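Local coordinates for protein aminofutalosine deaminase (Helicobacter pylori, PDB 7LKK) that catalyses the hydrolytic deamination of aminofutalosine in the menaquinone pathway, using an amidohydrolase TIM barrel that holds a bound iron ion, at residues Phe84-Ala89 and Gln115-Asn120; Ala124-Gly129 and Glu148-Ala153; Glu178-Glu183 and Leu187-Ala192. All coordinates share one frame; numbering follows the deposited sequence. Where two conformers were deposited one is given.

Contact 1: residues Phe84-Ala89 and Gln115-Asn120. With MCF ((8R)-3-(5-S-methyl-5-thio-beta-D-ribofuranosyl)-3,6,7,8-tetrahydroimidazo[4,5-d][1,3]diazepin-8-ol), chain J.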
ATOM      1  N   PHE A  84     -19.792  -0.780  10.002  1.00 31.93           N
ATOM      2  CA  PHE A  84     -19.727  -0.927   8.554  1.00 26.49           C
ATOM      3  C   PHE A  84     -18.809  -2.065   8.117  1.00 29.02           C
ATOM      4  O   PHE A  84     -18.326  -2.059   6.980  1.00 27.40           O
ATOM      5  CB  PHE A  84     -19.267   0.381   7.911  1.00 27.44           C
ATOM      6  CG  PHE A  84     -20.286   1.481   7.965  1.00 29.72           C
ATOM      7  CD1 PHE A  84     -21.255   1.594   6.980  1.00 30.96           C
ATOM      8  CD2 PHE A  84     -20.267   2.411   8.991  1.00 27.39           C
ATOM      9  CE1 PHE A  84     -22.192   2.609   7.023  1.00 29.66           C
ATOM     10  CE2 PHE A  84     -21.202   3.428   9.040  1.00 29.24           C
ATOM     11  CZ  PHE A  84     -22.164   3.526   8.054  1.00 30.31           C
ATOM     12  N   SER A  85     -18.563  -3.044   8.990  1.00 27.11           N
ATOM     13  CA  SER A  85     -17.571  -4.076   8.707  1.00 26.27           C
ATOM     14  C   SER A  85     -17.997  -5.045   7.609  1.00 26.92           C
ATOM     15  O   SER A  85     -17.144  -5.777   7.095  1.00 26.49           O
ATOM     16  CB  SER A  85     -17.247  -4.852   9.984  1.00 30.97           C
ATOM     17  OG  SER A  85     -16.537  -4.044  10.906  1.00 30.90           O
ATOM     18  N   ASN A  86     -19.278  -5.071   7.236  1.00 31.36           N
ATOM     19  CA  ASN A  86     -19.723  -5.954   6.162  1.00 29.85           C
ATOM     20  C   ASN A  86     -19.228  -5.509   4.794  1.00 27.35           C
ATOM     21  O   ASN A  86     -19.196  -6.325   3.865  1.00 30.83           O
ATOM     22  CB  ASN A  86     -21.250  -6.032   6.135  1.00 37.66           C
ATOM     23  CG  ASN A  86     -21.799  -7.141   7.007  1.00 39.03           C
ATOM     24  OD1 ASN A  86     -21.125  -8.137   7.265  1.00 35.21           O
ATOM     25  ND2 ASN A  86     -23.039  -6.977   7.460  1.00 33.83           N
ATOM     26  N   ASN A  87     -18.838  -4.245   4.650  1.00 23.44           N
ATOM     27  CA  ASN A  87     -18.648  -3.661   3.331  1.00 24.97           C
ATOM     28  C   ASN A  87     -17.446  -4.251   2.605  1.00 27.40           C
ATOM     29  O   ASN A  87     -16.368  -4.421   3.180  1.00 26.12           O
ATOM     30  CB  ASN A  87     -18.481  -2.147   3.435  1.00 26.59           C
ATOM     31  CG  ASN A  87     -18.310  -1.493   2.079  1.00 30.27           C
ATOM     32  OD1 ASN A  87     -19.091  -1.740   1.161  1.00 33.02           O
ATOM     33  ND2 ASN A  87     -17.275  -0.674   1.938  1.00 27.88           N
ATOM     34  N   LYS A  88     -17.648  -4.557   1.321  1.00 25.63           N
ATOM     35  CA  LYS A  88     -16.546  -4.800   0.392  1.00 28.55           C
ATOM     36  C   LYS A  88     -16.657  -3.861  -0.800  1.00 30.72           C
ATOM     37  O   LYS A  88     -15.803  -2.986  -0.966  1.00 31.87           O
ATOM     38  CB  LYS A  88     -16.519  -6.265  -0.049  1.00 31.45           C
ATOM     39  CG  LYS A  88     -16.491  -7.261   1.097  1.00 34.19           C
ATOM     40  CD  LYS A  88     -15.112  -7.874   1.261  1.00 39.51           C
ATOM     41  CE  LYS A  88     -15.130  -8.999   2.282  1.00 39.44           C
ATOM     42  NZ  LYS A  88     -15.715  -8.557   3.575  1.00 39.31           N
ATOM     43  N   ALA A  89     -17.696  -3.994  -1.629  1.00 31.76           N
ATOM     44  CA  ALA A  89     -17.877  -3.147  -2.802  1.00 25.89           C
ATOM     45  C   ALA A  89     -19.263  -2.511  -2.829  1.00 28.39           C
ATOM     46  O   ALA A  89     -19.773  -2.170  -3.899  1.00 32.06           O
ATOM     47  CB  ALA A  89     -17.631  -3.936  -4.086  1.00 28.07           C
ATOM     48  N   GLN A 115     -22.804  -8.976  13.126  1.00 34.75           N
ATOM     49  CA  GLN A 115     -21.937  -9.454  14.200  1.00 36.12           C
ATOM     50  C   GLN A 115     -20.755 -10.257  13.667  1.00 36.33           C
ATOM     51  O   GLN A 115     -19.649 -10.180  14.217  1.00 35.61           O
ATOM     52  CB  GLN A 115     -22.751 -10.280  15.194  1.00 32.85           C
ATOM     53  CG  GLN A 115     -23.963  -9.545  15.753  1.00 29.61           C
ATOM     54  CD  GLN A 115     -23.603  -8.214  16.391  1.00 33.17           C
ATOM     55  OE1 GLN A 115     -23.757  -7.155  15.779  1.00 33.32           O
ATOM     56  NE2 GLN A 115     -23.125  -8.261  17.630  1.00 31.23           N
ATOM     57  N   GLY A 116     -20.966 -11.036  12.603  1.00 35.24           N
ATOM     58  CA  GLY A 116     -19.877 -11.832  12.057  1.00 35.80           C
ATOM     59  C   GLY A 116     -18.716 -10.979  11.581  1.00 35.55           C
ATOM     60  O   GLY A 116     -17.554 -11.262  11.884  1.00 33.14           O
ATOM     61  N   ALA A 117     -19.018  -9.920  10.828  1.00 30.11           N
ATOM     62  CA  ALA A 117     -17.965  -9.037  10.342  1.00 31.51           C
ATOM     63  C   ALA A 117     -17.314  -8.252  11.475  1.00 29.91           C
ATOM     64  O   ALA A 117     -16.119  -7.943  11.404  1.00 28.94           O
ATOM     65  CB  ALA A 117     -18.525  -8.089   9.285  1.00 29.44           C
ATOM     66  N   ILE A 118     -18.074  -7.920  12.522  1.00 31.21           N
ATOM     67  CA  ILE A 118     -17.515  -7.159  13.637  1.00 30.93           C
ATOM     68  C   ILE A 118     -16.521  -8.009  14.423  1.00 34.63           C
ATOM     69  O   ILE A 118     -15.462  -7.525  14.841  1.00 29.79           O
ATOM     70  CB  ILE A 118     -18.640  -6.622  14.540  1.00 29.61           C
ATOM     71  CG1 ILE A 118     -19.490  -5.599  13.786  1.00 33.85           C
ATOM     72  CG2 ILE A 118     -18.065  -5.986  15.797  1.00 25.50           C
ATOM     73  CD1 ILE A 118     -20.685  -5.109  14.570  1.00 32.30           C
ATOM     74  N   GLN A 119     -16.844  -9.286  14.642  1.00 36.86           N
ATOM     75  CA  GLN A 119     -15.902 -10.175  15.317  1.00 33.98           C
ATOM     76  C   GLN A 119     -14.631 -10.357  14.498  1.00 32.70           C
ATOM     77  O   GLN A 119     -13.523 -10.338  15.047  1.00 33.03           O
ATOM     78  CB  GLN A 119     -16.552 -11.532  15.578  1.00 35.14           C
ATOM     79  CG  GLN A 119     -17.573 -11.549  16.699  1.00 38.18           C
ATOM     80  CD  GLN A 119     -18.430 -12.800  16.676  1.00 46.61           C
ATOM     81  OE1 GLN A 119     -17.966 -13.877  16.302  1.00 47.06           O
ATOM     82  NE2 GLN A 119     -19.690 -12.663  17.074  1.00 39.43           N
ATOM     83  N   ASN A 120     -14.772 -10.544  13.181  1.00 31.87           N
ATOM     84  CA  ASN A 120     -13.603 -10.606  12.306  1.00 35.59           C
ATOM     85  C   ASN A 120     -12.806  -9.308  12.348  1.00 34.51           C
ATOM     86  O   ASN A 120     -11.569  -9.331  12.344  1.00 33.35           O
ATOM     87  CB  ASN A 120     -14.037 -10.915  10.874  1.00 33.31           C
ATOM     88  CG  ASN A 120     -14.498 -12.346  10.700  1.00 39.85           C
ATOM     89  OD1 ASN A 120     -14.166 -13.220  11.501  1.00 46.18           O
ATOM     90  ND2 ASN A 120     -15.271 -12.593   9.650  1.00 37.81           N
TER
HETATM   91  O8  MCF J 506     -14.990   8.740   8.221  1.00 30.79           O
HETATM   92  C8  MCF J 506     -15.356   7.933   7.132  1.00 28.39           C
HETATM   93  C7  MCF J 506     -15.572   8.735   5.853  1.00 25.65           C
HETATM   94  N6  MCF J 506     -16.078  10.052   6.151  1.00 25.30           N
HETATM   95  C5  MCF J 506     -17.214  10.195   7.034  1.00 26.51           C
HETATM   96  N4  MCF J 506     -17.926   9.109   7.697  1.00 24.69           N
HETATM   97  C10 MCF J 506     -17.797   7.630   7.689  1.00 25.35           C
HETATM   98  C9  MCF J 506     -16.574   7.037   7.438  1.00 24.50           C
HETATM   99  N1  MCF J 506     -16.746   5.724   7.500  1.00 26.38           N
HETATM  100  C2  MCF J 506     -18.017   5.457   7.795  1.00 26.43           C
HETATM  101  N3  MCF J 506     -18.651   6.627   7.920  1.00 23.54           N
HETATM  102  C1S MCF J 506     -20.110   6.730   8.236  1.00 29.09           C
HETATM  103  C2S MCF J 506     -20.450   7.824   9.275  1.00 28.97           C
HETATM  104  O2S MCF J 506     -20.289   7.350  10.543  1.00 23.50           O
HETATM  105  O4S MCF J 506     -20.759   7.082   7.191  1.00 27.92           O
HETATM  106  C4S MCF J 506     -22.095   7.827   7.724  1.00 29.99           C
HETATM  107  C3S MCF J 506     -21.923   8.091   8.987  1.00 29.79           C
HETATM  108  O3S MCF J 506     -22.778   7.165   9.813  1.00 30.91           O
HETATM  109  C5S MCF J 506     -22.305   9.108   6.936  1.00 31.10           C
HETATM  110  S5S MCF J 506     -24.080   9.475   6.832  1.00 38.43           S
HETATM  111  C6S MCF J 506     -24.304  11.230   6.422  1.00 34.28           C

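Contact 2: residues Ala124-Gly129 and Glu148-Ala153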
ATOM      1  N   ALA A 124      -8.913  -8.946  13.624  1.00 25.92           N
ATOM      2  CA  ALA A 124      -7.932  -8.286  12.758  1.00 27.44           C
ATOM      3  C   ALA A 124      -7.159  -7.191  13.500  1.00 27.99           C
ATOM      4  O   ALA A 124      -5.961  -6.989  13.254  1.00 28.04           O
ATOM      5  CB  ALA A 124      -8.624  -7.655  11.538  1.00 27.02           C
ATOM      6  N   GLN A 125      -7.835  -6.446  14.382  1.00 24.17           N
ATOM      7  CA  GLN A 125      -7.148  -5.470  15.232  1.00 24.27           C
ATOM      8  C   GLN A 125      -6.123  -6.158  16.130  1.00 24.47           C
ATOM      9  O   GLN A 125      -4.931  -5.825  16.118  1.00 24.57           O
ATOM     10  CB  GLN A 125      -8.169  -4.704  16.081  1.00 30.97           C
ATOM     11  CG  GLN A 125      -9.213  -3.949  15.276  1.00 33.01           C
ATOM     12  CD  GLN A 125      -8.608  -2.813  14.482  1.00 30.10           C
ATOM     13  OE1 GLN A 125      -8.365  -1.727  15.015  1.00 31.51           O
ATOM     14  NE2 GLN A 125      -8.367  -3.051  13.202  1.00 30.47           N
ATOM     15  N   LEU A 126      -6.579  -7.143  16.905  1.00 24.56           N
ATOM     16  CA  LEU A 126      -5.716  -7.791  17.888  1.00 25.07           C
ATOM     17  C   LEU A 126      -4.507  -8.446  17.229  1.00 25.58           C
ATOM     18  O   LEU A 126      -3.376  -8.303  17.705  1.00 21.41           O
ATOM     19  CB  LEU A 126      -6.518  -8.817  18.685  1.00 27.80           C
ATOM     20  CG  LEU A 126      -7.584  -8.248  19.623  1.00 22.65           C
ATOM     21  CD1 LEU A 126      -8.609  -9.316  19.968  1.00 27.76           C
ATOM     22  CD2 LEU A 126      -6.942  -7.687  20.881  1.00 21.75           C
ATOM     23  N   LYS A 127      -4.723  -9.171  16.129  1.00 28.45           N
ATOM     24  CA  LYS A 127      -3.599  -9.815  15.460  1.00 23.89           C
ATOM     25  C   LYS A 127      -2.667  -8.808  14.803  1.00 25.27           C
ATOM     26  O   LYS A 127      -1.496  -9.125  14.571  1.00 24.95           O
ATOM     27  CB  LYS A 127      -4.097 -10.815  14.419  1.00 27.69           C
ATOM     28  CG  LYS A 127      -4.558 -12.144  15.000  1.00 29.24           C
ATOM     29  CD  LYS A 127      -5.352 -12.972  13.988  1.00 31.86           C
ATOM     30  CE  LYS A 127      -5.195 -12.454  12.563  1.00 36.11           C
ATOM     31  NZ  LYS A 127      -6.310 -11.549  12.165  1.00 32.96           N
ATOM     32  N   SER A 128      -3.156  -7.604  14.512  1.00 22.10           N
ATOM     33  CA  SER A 128      -2.326  -6.528  13.987  1.00 27.90           C
ATOM     34  C   SER A 128      -1.535  -5.806  15.070  1.00 19.90           C
ATOM     35  O   SER A 128      -0.794  -4.871  14.750  1.00 25.24           O
ATOM     36  CB  SER A 128      -3.197  -5.519  13.229  1.00 26.51           C
ATOM     37  OG  SER A 128      -2.413  -4.486  12.660  1.00 34.93           O
ATOM     38  N   GLY A 129      -1.681  -6.206  16.330  1.00 20.56           N
ATOM     39  CA  GLY A 129      -1.011  -5.549  17.433  1.00 23.15           C
ATOM     40  C   GLY A 129      -1.774  -4.407  18.064  1.00 20.17           C
ATOM     41  O   GLY A 129      -1.210  -3.698  18.906  1.00 18.31           O
ATOM     42  N   GLU A 148     -16.816  -7.753  25.522  1.00 33.27           N
ATOM     43  CA  GLU A 148     -16.247  -9.060  25.835  1.00 36.88           C
ATOM     44  C   GLU A 148     -14.988  -9.367  25.034  1.00 33.77           C
ATOM     45  O   GLU A 148     -14.496 -10.498  25.085  1.00 37.52           O
ATOM     46  CB  GLU A 148     -17.277 -10.186  25.682  1.00 38.37           C
ATOM     47  CG  GLU A 148     -18.356 -10.025  24.648  1.00 44.64           C
ATOM     48  CD  GLU A 148     -19.267 -11.242  24.625  1.00 54.19           C
ATOM     49  OE1 GLU A 148     -18.815 -12.316  24.174  1.00 55.84           O
ATOM     50  OE2 GLU A 148     -20.421 -11.132  25.090  1.00 54.56           O
ATOM     51  N   SER A 149     -14.472  -8.401  24.289  0.77 30.67           N
ATOM     52  CA  SER A 149     -13.138  -8.523  23.729  0.77 30.62           C
ATOM     53  C   SER A 149     -12.121  -7.967  24.715  0.77 29.69           C
ATOM     54  O   SER A 149     -12.465  -7.188  25.607  0.77 30.09           O
ATOM     55  CB  SER A 149     -13.051  -7.771  22.402  0.77 30.87           C
ATOM     56  OG  SER A 149     -12.848  -6.385  22.614  0.77 29.41           O
ATOM     57  N   PRO A 150     -10.849  -8.367  24.604  1.00 31.41           N
ATOM     58  CA  PRO A 150      -9.819  -7.788  25.480  1.00 28.13           C
ATOM     59  C   PRO A 150      -9.388  -6.385  25.085  1.00 24.34           C
ATOM     60  O   PRO A 150      -8.532  -5.808  25.764  1.00 26.54           O
ATOM     61  CB  PRO A 150      -8.653  -8.780  25.342  1.00 28.86           C
ATOM     62  CG  PRO A 150      -8.847  -9.410  24.018  1.00 26.91           C
ATOM     63  CD  PRO A 150     -10.331  -9.478  23.789  1.00 29.67           C
ATOM     64  N   LEU A 151      -9.961  -5.818  24.026  1.00 28.99           N
ATOM     65  CA  LEU A 151      -9.572  -4.494  23.561  1.00 26.69           C
ATOM     66  C   LEU A 151      -9.983  -3.409  24.549  1.00 25.06           C
ATOM     67  O   LEU A 151     -11.058  -3.471  25.155  1.00 26.68           O
ATOM     68  CB  LEU A 151     -10.207  -4.205  22.200  1.00 27.83           C
ATOM     69  CG  LEU A 151      -9.572  -4.823  20.956  1.00 29.44           C
ATOM     70  CD1 LEU A 151     -10.502  -4.672  19.761  1.00 30.33           C
ATOM     71  CD2 LEU A 151      -8.226  -4.180  20.674  1.00 25.30           C
ATOM     72  N   ASN A 152      -9.115  -2.414  24.717  1.00 26.41           N
ATOM     73  CA  ASN A 152      -9.535  -1.151  25.311  1.00 24.18           C
ATOM     74  C   ASN A 152     -10.365  -0.381  24.291  1.00 23.13           C
ATOM     75  O   ASN A 152      -9.945  -0.207  23.143  1.00 21.42           O
ATOM     76  CB  ASN A 152      -8.327  -0.321  25.740  1.00 21.67           C
ATOM     77  CG  ASN A 152      -7.421  -1.057  26.707  1.00 28.91           C
ATOM     78  OD1 ASN A 152      -7.855  -1.499  27.771  1.00 30.54           O
ATOM     79  ND2 ASN A 152      -6.150  -1.191  26.340  1.00 25.89           N
ATOM     80  N   ALA A 153     -11.549   0.067  24.697  1.00 22.82           N
ATOM     81  CA  ALA A 153     -12.485   0.682  23.767  1.00 18.77           C
ATOM     82  C   ALA A 153     -12.913   2.052  24.266  1.00 21.38           C
ATOM     83  O   ALA A 153     -13.365   2.189  25.409  1.00 23.33           O
ATOM     84  CB  ALA A 153     -13.714  -0.207  23.556  1.00 28.34           C
TER

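Contact 3: residues Glu178-Glu183 and Leu187-Ala192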
ATOM      1  N   GLU A 178     -27.400   5.094  27.783  1.00 24.42           N
ATOM      2  CA  GLU A 178     -27.277   3.648  27.634  1.00 25.12           C
ATOM      3  C   GLU A 178     -25.818   3.238  27.482  1.00 27.63           C
ATOM      4  O   GLU A 178     -25.387   2.222  28.039  1.00 26.25           O
ATOM      5  CB  GLU A 178     -28.100   3.198  26.428  1.00 29.37           C
ATOM      6  CG  GLU A 178     -28.103   1.713  26.139  1.00 33.97           C
ATOM      7  CD  GLU A 178     -29.026   1.370  24.985  1.00 35.54           C
ATOM      8  OE1 GLU A 178     -29.923   2.187  24.682  1.00 36.22           O
ATOM      9  OE2 GLU A 178     -28.854   0.294  24.375  1.00 39.57           O
ATOM     10  N   LEU A 179     -25.040   4.029  26.739  1.00 26.79           N
ATOM     11  CA  LEU A 179     -23.612   3.756  26.596  1.00 27.23           C
ATOM     12  C   LEU A 179     -22.868   4.020  27.899  1.00 26.38           C
ATOM     13  O   LEU A 179     -21.971   3.255  28.274  1.00 24.64           O
ATOM     14  CB  LEU A 179     -23.033   4.607  25.470  1.00 27.74           C
ATOM     15  CG  LEU A 179     -21.530   4.478  25.213  1.00 25.96           C
ATOM     16  CD1 LEU A 179     -21.165   3.037  24.894  1.00 22.76           C
ATOM     17  CD2 LEU A 179     -21.093   5.415  24.097  1.00 23.27           C
ATOM     18  N   LYS A 180     -23.226   5.101  28.596  1.00 25.38           N
ATOM     19  CA  LYS A 180     -22.573   5.432  29.859  1.00 29.49           C
ATOM     20  C   LYS A 180     -22.744   4.318  30.882  1.00 31.80           C
ATOM     21  O   LYS A 180     -21.832   4.042  31.667  1.00 31.49           O
ATOM     22  CB  LYS A 180     -23.127   6.748  30.408  1.00 28.15           C
ATOM     23  CG  LYS A 180     -22.530   7.995  29.781  1.00 29.02           C
ATOM     24  CD  LYS A 180     -21.057   8.148  30.136  1.00 29.15           C
ATOM     25  CE  LYS A 180     -20.866   8.539  31.592  1.00 29.70           C
ATOM     26  NZ  LYS A 180     -19.457   8.935  31.867  1.00 29.12           N
ATOM     27  N   ASP A 181     -23.912   3.670  30.895  1.00 29.03           N
ATOM     28  CA  ASP A 181     -24.163   2.610  31.864  1.00 36.34           C
ATOM     29  C   ASP A 181     -23.371   1.341  31.573  1.00 33.08           C
ATOM     30  O   ASP A 181     -23.361   0.434  32.410  1.00 29.36           O
ATOM     31  CB  ASP A 181     -25.658   2.290  31.912  1.00 36.36           C
ATOM     32  CG  ASP A 181     -26.473   3.408  32.540  1.00 41.96           C
ATOM     33  OD1 ASP A 181     -25.880   4.259  33.236  1.00 38.95           O
ATOM     34  OD2 ASP A 181     -27.707   3.432  32.340  1.00 37.96           O
ATOM     35  N   LEU A 182     -22.698   1.262  30.427  1.00 32.09           N
ATOM     36  CA  LEU A 182     -21.857   0.124  30.088  1.00 28.27           C
ATOM     37  C   LEU A 182     -20.379   0.390  30.330  1.00 28.62           C
ATOM     38  O   LEU A 182     -19.556  -0.499  30.091  1.00 33.14           O
ATOM     39  CB  LEU A 182     -22.078  -0.277  28.625  1.00 26.59           C
ATOM     40  CG  LEU A 182     -23.490  -0.752  28.268  1.00 32.68           C
ATOM     41  CD1 LEU A 182     -23.659  -0.865  26.759  1.00 30.08           C
ATOM     42  CD2 LEU A 182     -23.802  -2.076  28.953  1.00 29.90           C
ATOM     43  N   GLU A 183     -20.024   1.586  30.795  1.00 27.31           N
ATOM     44  CA  GLU A 183     -18.625   1.915  31.032  1.00 31.35           C
ATOM     45  C   GLU A 183     -18.026   1.006  32.100  1.00 31.58           C
ATOM     46  O   GLU A 183     -18.681   0.658  33.084  1.00 26.64           O
ATOM     47  CB  GLU A 183     -18.490   3.378  31.462  1.00 33.25           C
ATOM     48  CG  GLU A 183     -18.391   4.367  30.313  1.00 29.12           C
ATOM     49  CD  GLU A 183     -18.114   5.780  30.789  1.00 30.88           C
ATOM     50  OE1 GLU A 183     -18.647   6.163  31.851  1.00 36.48           O
ATOM     51  OE2 GLU A 183     -17.363   6.508  30.105  1.00 28.40           O
ATOM     52  N   LEU A 187     -14.019   0.145  28.875  1.00 22.84           N
ATOM     53  CA  LEU A 187     -14.922   0.874  27.992  1.00 24.16           C
ATOM     54  C   LEU A 187     -15.098   2.291  28.513  1.00 25.43           C
ATOM     55  O   LEU A 187     -15.577   2.488  29.636  1.00 27.06           O
ATOM     56  CB  LEU A 187     -16.280   0.176  27.885  1.00 25.97           C
ATOM     57  CG  LEU A 187     -17.260   0.851  26.922  1.00 29.60           C
ATOM     58  CD1 LEU A 187     -16.594   1.077  25.580  1.00 26.14           C
ATOM     59  CD2 LEU A 187     -18.535   0.037  26.761  1.00 30.77           C
ATOM     60  N   LYS A 188     -14.712   3.269  27.700  1.00 19.67           N
ATOM     61  CA  LYS A 188     -14.945   4.679  27.976  1.00 24.44           C
ATOM     62  C   LYS A 188     -15.962   5.216  26.980  1.00 22.03           C
ATOM     63  O   LYS A 188     -15.829   4.997  25.772  1.00 18.97           O
ATOM     64  CB  LYS A 188     -13.643   5.481  27.894  1.00 24.84           C
ATOM     65  CG  LYS A 188     -13.837   6.988  27.979  1.00 24.89           C
ATOM     66  CD  LYS A 188     -12.577   7.698  28.458  1.00 27.64           C
ATOM     67  CE  LYS A 188     -11.385   7.374  27.572  1.00 25.72           C
ATOM     68  NZ  LYS A 188     -10.127   8.006  28.063  1.00 28.67           N
ATOM     69  N   ALA A 189     -16.977   5.909  27.485  1.00 25.26           N
ATOM     70  CA  ALA A 189     -18.002   6.491  26.633  1.00 22.49           C
ATOM     71  C   ALA A 189     -17.576   7.878  26.172  1.00 20.49           C
ATOM     72  O   ALA A 189     -17.063   8.679  26.958  1.00 24.91           O
ATOM     73  CB  ALA A 189     -19.341   6.570  27.367  1.00 22.05           C
ATOM     74  N   ALA A 190     -17.798   8.156  24.889  1.00 18.54           N
ATOM     75  CA  ALA A 190     -17.445   9.433  24.290  1.00 20.31           C
ATOM     76  C   ALA A 190     -18.516   9.802  23.272  1.00 21.17           C
ATOM     77  O   ALA A 190     -19.455   9.040  23.027  1.00 19.32           O
ATOM     78  CB  ALA A 190     -16.052   9.381  23.653  1.00 20.07           C
ATOM     79  N   LEU A 191     -18.371  10.983  22.677  1.00 19.49           N
ATOM     80  CA  LEU A 191     -19.374  11.537  21.781  1.00 18.77           C
ATOM     81  C   LEU A 191     -18.708  12.062  20.520  1.00 17.79           C
ATOM     82  O   LEU A 191     -17.522  12.400  20.511  1.00 19.97           O
ATOM     83  CB  LEU A 191     -20.169  12.661  22.462  1.00 20.96           C
ATOM     84  CG  LEU A 191     -21.132  12.201  23.556  1.00 22.80           C
ATOM     85  CD1 LEU A 191     -21.388  13.314  24.558  1.00 22.73           C
ATOM     86  CD2 LEU A 191     -22.434  11.719  22.938  1.00 23.95           C
ATOM     87  N   ALA A 192     -19.486  12.129  19.443  1.00 19.51           N
ATOM     88  CA  ALA A 192     -18.962  12.594  18.169  1.00 17.50           C
ATOM     89  C   ALA A 192     -20.004  13.420  17.433  1.00 19.55           C
ATOM     90  O   ALA A 192     -21.196  13.099  17.449  1.00 23.41           O
ATOM     91  CB  ALA A 192     -18.514  11.420  17.287  1.00 15.00           C
TER
HETATM   92  O   HOH W   1     -17.840   9.580  29.403  1.00 25.74           O

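Contact 1: residues Phe84-Ala89 and Gln115-Asn120
Ala117 presses its methyl group into a shallow seat made by Ser85 and Asn86, and this small contact shows how an amidohydrolase TIM barrel packs a ligand-lining loop against one of its outer helices. Residues 84-89 belong to the loop that follows strand 69-80, the strand that carries the metal-binding His79, and open with a type I beta turn from Phe84 to Asn87. Residues 115-120 are the first turns of helix 115-127. No hydrogen bond spans the gap; the fit is made by shape. The CB of Ala117 lies 3.5 Å from the CB of Ser85 and also 3.5 Å from the backbone O of Ser85, so the methyl touches side chain and main chain of one residue at once. From the next position the amide of Asn86 reaches over, its OD1 coming to 3.3 Å from the CB of Ala117. That amide is held by its other end: ND2 gives hydrogen bonds to the backbone oxygens of Ile110 and Asn113, in the segment leading into the helix, which fixes its rotation and turns OD1 toward the methyl. Ser85 is tied back into its own loop instead. With OG beside its own backbone N (chi1 -69°), the hydroxyl hydrogen-bonds to Phe82 O, and the CB is what faces the helix. Ile118 adds a looser touch, its CG1 4.4 Å from Ser85 OG. The turn is closed by Asn87 N bonding to Phe84 O, and its first residue serves the pocket: the Phe84 side chain leaves on the far side from the helix and meets the ribose of the bound methylthio-coformycin obliquely, CE2 lying 3.6 Å from C1S of the inhibitor.

Contact 2: residues Ala124-Gly129 and Glu148-Ala153
The puckered ring of Pro150 offers its CG corner to Leu126, whereas the flat amide of Gln125 is carried away from Leu151, and nothing across the contact stacks on it. Two pieces of the TIM barrel are joined here, the C-terminal turn of helix 115-127 and the lead-in to strand 152-159, at the end of the barrel remote from the metal. Both methyls of Leu126 straddle the proline corner: CD1 and CD2 each lie 4.1 Å from Pro150 CG, while Val422 and Leu417 touch the same ring from elsewhere in the chain. The main apolar bite is between the two leucines, whose side chains cross obliquely, with Leu126 CD2 3.7 Å from Leu151 CD2. Each has CG beside its own backbone N (chi1 -68° for Leu126), an arrangement that sends both isobutyl groups into the gap. Leu415 and Leu417 of strand 414-417 close over Leu126, and Ile122, one turn back on the helix, packs on Leu151, so the pair sits in a buried apolar cluster.

Just beyond Leu126 the helix is ended by a Schellman motif: Gly129 takes up positive phi (90°), and its N bonds to Leu126 O at 3.0 Å. The chain can then turn into strand 130-137, which pairs in parallel with strand 152-159 through the backbone of Asn152. Ser149 forms an ST turn ahead of that strand, although the serine has two conformers and the bond from Leu151 N is correspondingly less certain. Gln125 contributes only its aliphatic base to the contact, CB lying 4.4 Å from Leu151 CD1, while its OE1 is hydrogen-bonded to Asn77 ND2.

Contact 3: residues Glu178-Glu183 and Leu187-Ala192
Glu183 folds back over the start of strand 187-193, and its side chain can be read atom by atom. CB passes Leu187 O at 3.6 Å, and CG, placed beside the backbone N, stays close to that same oxygen at 3.5 Å. From there the chain runs extended to the carboxylate, whose CD lies against the CB of Ala189. OE2 takes the N-H of Ala189 in a short, nearly straight bond of 2.7 Å (168° at the hydrogen), met on its anti side. OE1 receives Lys180 NZ on the syn side in a salt bridge of 2.9 Å, with the nitrogen 32° out of the carboxylate plane. A water completes the arrangement: it accepts from Lys180 NZ and donates both to Glu183 OE2 and, at 2.7 Å, to Ala189 O. The two polar groups of Ala189 are thus gripped from one side, and the lysine charge probably steadies the carboxylate in its ionised form.

In the beta-alpha-beta unit of strand 152-159, helix 166-180 and strand 187-193, a repeating element of the TIM barrel, this is the point where the returning chain enters its second strand. A type I turn from Lys180 to Glu183 brings the glutamate round to it. Beneath the polar group the packing is apolar. Ala189 CB sits between Leu179 CG, at 3.7 Å, and Lys180 CD, at 3.6 Å, the lysine chain being bent at its second and third torsions. Two residues earlier, Leu187 tucks CD2 under the turn, where it lies 4.0 Å from Leu182 CB and also touches Leu182 O, which accepts a hydrogen bond from Lys147 NZ.

How the contacts relate
All three contacts lie in one amidohydrolase barrel and follow one another along the chain without interleaving. Contacts 1 and 2, with centres 15 Å apart, share helix 115-127: its first turns pack on the loop that reaches the inhibitor, and its last turn packs on the lead-in to strand 152-159. Contact 3 is the next step round the barrel, 18 Å from contact 2, since strands 152-159 and 187-193 are parallel neighbours; Ala153 O and Lys188 N, 2.9 Å apart, probably form a hydrogen bond between them. Contacts 1 and 3 do not touch, their centres being 22 Å apart. Helix 115-127 thus stands between the pocket-lining loop and the start of strand 152-159, and contact 3 continues to its neighbour.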